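Long-range contact in transcriptional regulator, TetR family (Cytophaga hutchinsonii, PDB 3EUP), which probably binds DNA as a TetR-family transcriptional regulator, through a helix-turn-helix domain joined to a helical C-terminal domain: residues Asn66-Lys77 and Ser93-Pro104. Sequence-based numbering, arbitrary orientation.
Sequences NWGHVKSVLTAK and SMYNDADGSLFP
Met94 lies as a knob among Val70, Val73, Leu74 and Lys77 of helix 55-78. With its first two torsions extended (chi1 -175°, chi2 -179°), its unbranched chain runs straight out to this helix, then bends about the CG-SD bond to lay CE against Leu74 CB at 3.6 Å. Val73 CG1 comes obliquely against Met94 CG at 3.4 Å, a tight fit. Branched Val70 serves two sides: CG1 faces the Met94 sulfur, while CG2 lies over one face of the Phe103 ring, 4.0 Å from CE2, and meets CD of the rigid Pro104 ring. The other face of Phe103 carries Tyr95. His69 turns its imidazole edge to the Leu102 carbonyl; the carbon CE1, not a nitrogen, is nearest, 3.0 Å from Leu102 O, a close contact and not a hydrogen bond. Lys77 is long enough to reach Ser93, its methylenes passing Leu102 CD2 and Met94 CB; NZ gives Ser93 OG a weak hydrogen bond (3.3 Å), and a water links it to Asp97 OD2. Were an alanine here, Ser93 OG would probably lose this donor, Asp97 its water-bridged charge and Met94 some cover. Apolar packing thus carries the contact between helix 55-78 and helix 91-96 with its following loop, while the weak, water-mediated links suggest a hydrated, adjustable polar edge.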
# COMPACT_ATOMS: atom_id res chain seq x y z
N ASN A 66 -3.14 -7.32 15.10
CA ASN A 66 -3.83 -6.89 13.88
C ASN A 66 -3.71 -7.86 12.71
O ASN A 66 -4.72 -8.27 12.10
CB ASN A 66 -3.34 -5.50 13.46
CG ASN A 66 -4.00 -4.39 14.27
OD1 ASN A 66 -3.42 -3.32 14.47
ND2 ASN A 66 -5.19 -4.67 14.76
N TRP A 67 -2.47 -8.23 12.42
CA TRP A 67 -2.19 -9.19 11.39
C TRP A 67 -2.63 -10.60 11.83
O TRP A 67 -3.16 -11.35 11.02
CB TRP A 67 -0.73 -9.13 10.99
CG TRP A 67 -0.42 -10.04 9.86
CD1 TRP A 67 0.33 -11.17 9.91
CD2 TRP A 67 -0.95 -9.96 8.54
NE1 TRP A 67 0.36 -11.76 8.68
CE2 TRP A 67 -0.43 -11.04 7.82
CE3 TRP A 67 -1.79 -9.05 7.88
CZ2 TRP A 67 -0.70 -11.24 6.48
CZ3 TRP A 67 -2.06 -9.24 6.54
CH2 TRP A 67 -1.51 -10.32 5.86
N GLY A 68 -2.42 -10.96 13.10
CA GLY A 68 -2.92 -12.25 13.59
C GLY A 68 -4.44 -12.37 13.36
O GLY A 68 -4.97 -13.45 13.05
N HIS A 69 -5.14 -11.24 13.51
CA HIS A 69 -6.56 -11.22 13.25
C HIS A 69 -6.88 -11.45 11.78
O HIS A 69 -7.81 -12.22 11.46
CB HIS A 69 -7.18 -9.91 13.69
CG HIS A 69 -8.66 -9.90 13.59
ND1 HIS A 69 -9.33 -9.37 12.51
CD2 HIS A 69 -9.61 -10.40 14.41
CE1 HIS A 69 -10.63 -9.52 12.68
NE2 HIS A 69 -10.83 -10.15 13.82
N VAL A 70 -6.12 -10.82 10.87
CA VAL A 70 -6.36 -11.04 9.45
C VAL A 70 -6.09 -12.52 9.12
O VAL A 70 -6.86 -13.14 8.41
CB VAL A 70 -5.50 -10.14 8.53
CG1 VAL A 70 -5.68 -10.56 7.04
CG2 VAL A 70 -5.83 -8.68 8.72
N LYS A 71 -5.00 -13.05 9.66
CA LYS A 71 -4.63 -14.45 9.46
C LYS A 71 -5.72 -15.40 9.88
O LYS A 71 -6.06 -16.34 9.14
CB LYS A 71 -3.34 -14.79 10.20
CG LYS A 71 -2.09 -14.40 9.42
CD LYS A 71 -0.88 -14.24 10.31
CE LYS A 71 -0.40 -15.46 10.98
NZ LYS A 71 0.89 -15.10 11.67
N SER A 72 -6.28 -15.15 11.07
CA SER A 72 -7.33 -15.99 11.64
C SER A 72 -8.62 -15.96 10.82
O SER A 72 -9.26 -16.98 10.67
CB SER A 72 -7.58 -15.63 13.10
OG SER A 72 -6.41 -15.92 13.81
N VAL A 73 -8.97 -14.81 10.28
CA VAL A 73 -10.13 -14.70 9.41
C VAL A 73 -9.90 -15.49 8.16
O VAL A 73 -10.74 -16.30 7.78
CB VAL A 73 -10.48 -13.26 9.06
CG1 VAL A 73 -11.53 -13.20 7.98
CG2 VAL A 73 -10.98 -12.50 10.30
N LEU A 74 -8.74 -15.29 7.54
CA LEU A 74 -8.41 -15.98 6.30
C LEU A 74 -8.42 -17.50 6.53
O LEU A 74 -8.94 -18.26 5.69
CB LEU A 74 -7.05 -15.51 5.77
CG LEU A 74 -6.51 -15.97 4.40
CD1 LEU A 74 -5.18 -15.22 4.04
CD2 LEU A 74 -6.26 -17.49 4.32
N THR A 75 -7.84 -17.94 7.65
CA THR A 75 -7.83 -19.36 8.06
C THR A 75 -9.26 -19.90 8.18
O THR A 75 -9.59 -20.97 7.67
CB THR A 75 -7.03 -19.60 9.39
OG1 THR A 75 -5.64 -19.33 9.16
CG2 THR A 75 -7.15 -21.05 9.87
N ALA A 76 -10.13 -19.13 8.82
CA ALA A 76 -11.47 -19.60 9.07
C ALA A 76 -12.25 -19.70 7.75
O ALA A 76 -12.95 -20.67 7.53
CB ALA A 76 -12.19 -18.71 10.09
N LYS A 77 -12.06 -18.73 6.86
CA LYS A 77 -12.74 -18.72 5.56
C LYS A 77 -12.19 -19.79 4.62
O LYS A 77 -12.95 -20.45 3.92
CB LYS A 77 -12.62 -17.33 4.91
CG LYS A 77 -13.57 -16.33 5.54
CD LYS A 77 -13.65 -15.06 4.78
CE LYS A 77 -14.78 -14.22 5.31
NZ LYS A 77 -16.06 -14.82 4.91
N SER A 93 -14.39 -11.34 -0.00
CA SER A 93 -15.42 -11.38 1.01
C SER A 93 -14.78 -10.95 2.34
O SER A 93 -15.39 -10.21 3.10
CB SER A 93 -16.12 -12.74 1.07
OG SER A 93 -15.38 -13.61 1.90
N MET A 94 -13.52 -11.33 2.57
CA MET A 94 -12.87 -10.92 3.80
C MET A 94 -12.78 -9.39 3.93
O MET A 94 -13.03 -8.84 5.02
CB MET A 94 -11.50 -11.58 3.91
CG MET A 94 -10.79 -11.31 5.22
SD MET A 94 -9.14 -12.12 5.27
CE MET A 94 -9.28 -13.42 3.95
N TYR A 95 -12.45 -8.69 2.84
CA TYR A 95 -12.24 -7.25 2.90
C TYR A 95 -13.52 -6.44 2.73
O TYR A 95 -13.66 -5.39 3.34
CB TYR A 95 -11.20 -6.76 1.87
CG TYR A 95 -10.91 -5.26 1.95
CD1 TYR A 95 -10.15 -4.74 2.98
CD2 TYR A 95 -11.44 -4.37 1.01
CE1 TYR A 95 -9.87 -3.38 3.06
CE2 TYR A 95 -11.21 -3.01 1.10
CZ TYR A 95 -10.42 -2.52 2.11
OH TYR A 95 -10.15 -1.19 2.22
N ASN A 96 -14.45 -6.90 1.90
CA ASN A 96 -15.66 -6.13 1.62
C ASN A 96 -16.90 -6.45 2.47
O ASN A 96 -17.81 -5.62 2.53
CB ASN A 96 -16.07 -6.28 0.14
CG ASN A 96 -14.97 -5.82 -0.84
OD1 ASN A 96 -14.36 -6.62 -1.60
ND2 ASN A 96 -14.73 -4.52 -0.84
N ASP A 97 -17.00 -7.65 3.06
CA ASP A 97 -18.26 -8.04 3.74
C ASP A 97 -18.50 -7.20 4.98
O ASP A 97 -17.55 -6.75 5.60
CB ASP A 97 -18.28 -9.53 4.14
CG ASP A 97 -18.55 -10.47 2.94
OD1 ASP A 97 -18.84 -10.01 1.82
OD2 ASP A 97 -18.46 -11.69 3.14
N ALA A 98 -19.78 -7.01 5.34
CA ALA A 98 -20.14 -6.26 6.55
C ALA A 98 -19.36 -4.93 6.59
O ALA A 98 -18.87 -4.49 7.65
CB ALA A 98 -19.88 -7.10 7.80
N ASP A 99 -19.23 -4.34 5.40
CA ASP A 99 -18.52 -3.09 5.20
C ASP A 99 -17.11 -3.04 5.80
O ASP A 99 -16.74 -2.06 6.40
CB ASP A 99 -19.38 -1.96 5.75
CG ASP A 99 -18.97 -0.62 5.22
OD1 ASP A 99 -18.21 -0.52 4.21
OD2 ASP A 99 -19.40 0.36 5.86
N GLY A 100 -16.35 -4.11 5.61
CA GLY A 100 -14.98 -4.16 6.05
C GLY A 100 -14.80 -4.53 7.50
O GLY A 100 -13.68 -4.50 8.00
N SER A 101 -15.89 -4.87 8.20
CA SER A 101 -15.78 -5.04 9.65
C SER A 101 -15.00 -6.31 10.05
O SER A 101 -14.55 -6.42 11.18
CB SER A 101 -17.16 -4.94 10.34
OG SER A 101 -17.91 -6.10 10.15
N LEU A 102 -14.77 -7.22 9.12
CA LEU A 102 -13.87 -8.37 9.38
C LEU A 102 -12.37 -8.01 9.42
O LEU A 102 -11.58 -8.77 9.98
CB LEU A 102 -14.09 -9.50 8.37
CG LEU A 102 -15.22 -10.50 8.61
CD1 LEU A 102 -16.39 -10.01 9.51
CD2 LEU A 102 -15.72 -11.01 7.25
N PHE A 103 -11.98 -6.90 8.80
CA PHE A 103 -10.60 -6.40 8.88
C PHE A 103 -10.43 -5.50 10.08
O PHE A 103 -11.40 -4.89 10.54
CB PHE A 103 -10.24 -5.57 7.64
CG PHE A 103 -9.38 -6.30 6.65
CD1 PHE A 103 -9.91 -7.29 5.88
CD2 PHE A 103 -8.06 -5.95 6.46
CE1 PHE A 103 -9.13 -7.94 4.95
CE2 PHE A 103 -7.28 -6.62 5.56
CZ PHE A 103 -7.82 -7.61 4.80
N PRO A 104 -9.19 -5.36 10.57
CA PRO A 104 -9.04 -4.44 11.69
C PRO A 104 -9.48 -3.02 11.29
O PRO A 104 -9.45 -2.66 10.10
CB PRO A 104 -7.54 -4.45 11.98
CG PRO A 104 -6.99 -5.62 11.25
CD PRO A 104 -7.92 -5.93 10.12
O HOH W 1 -18.14 -12.74 5.78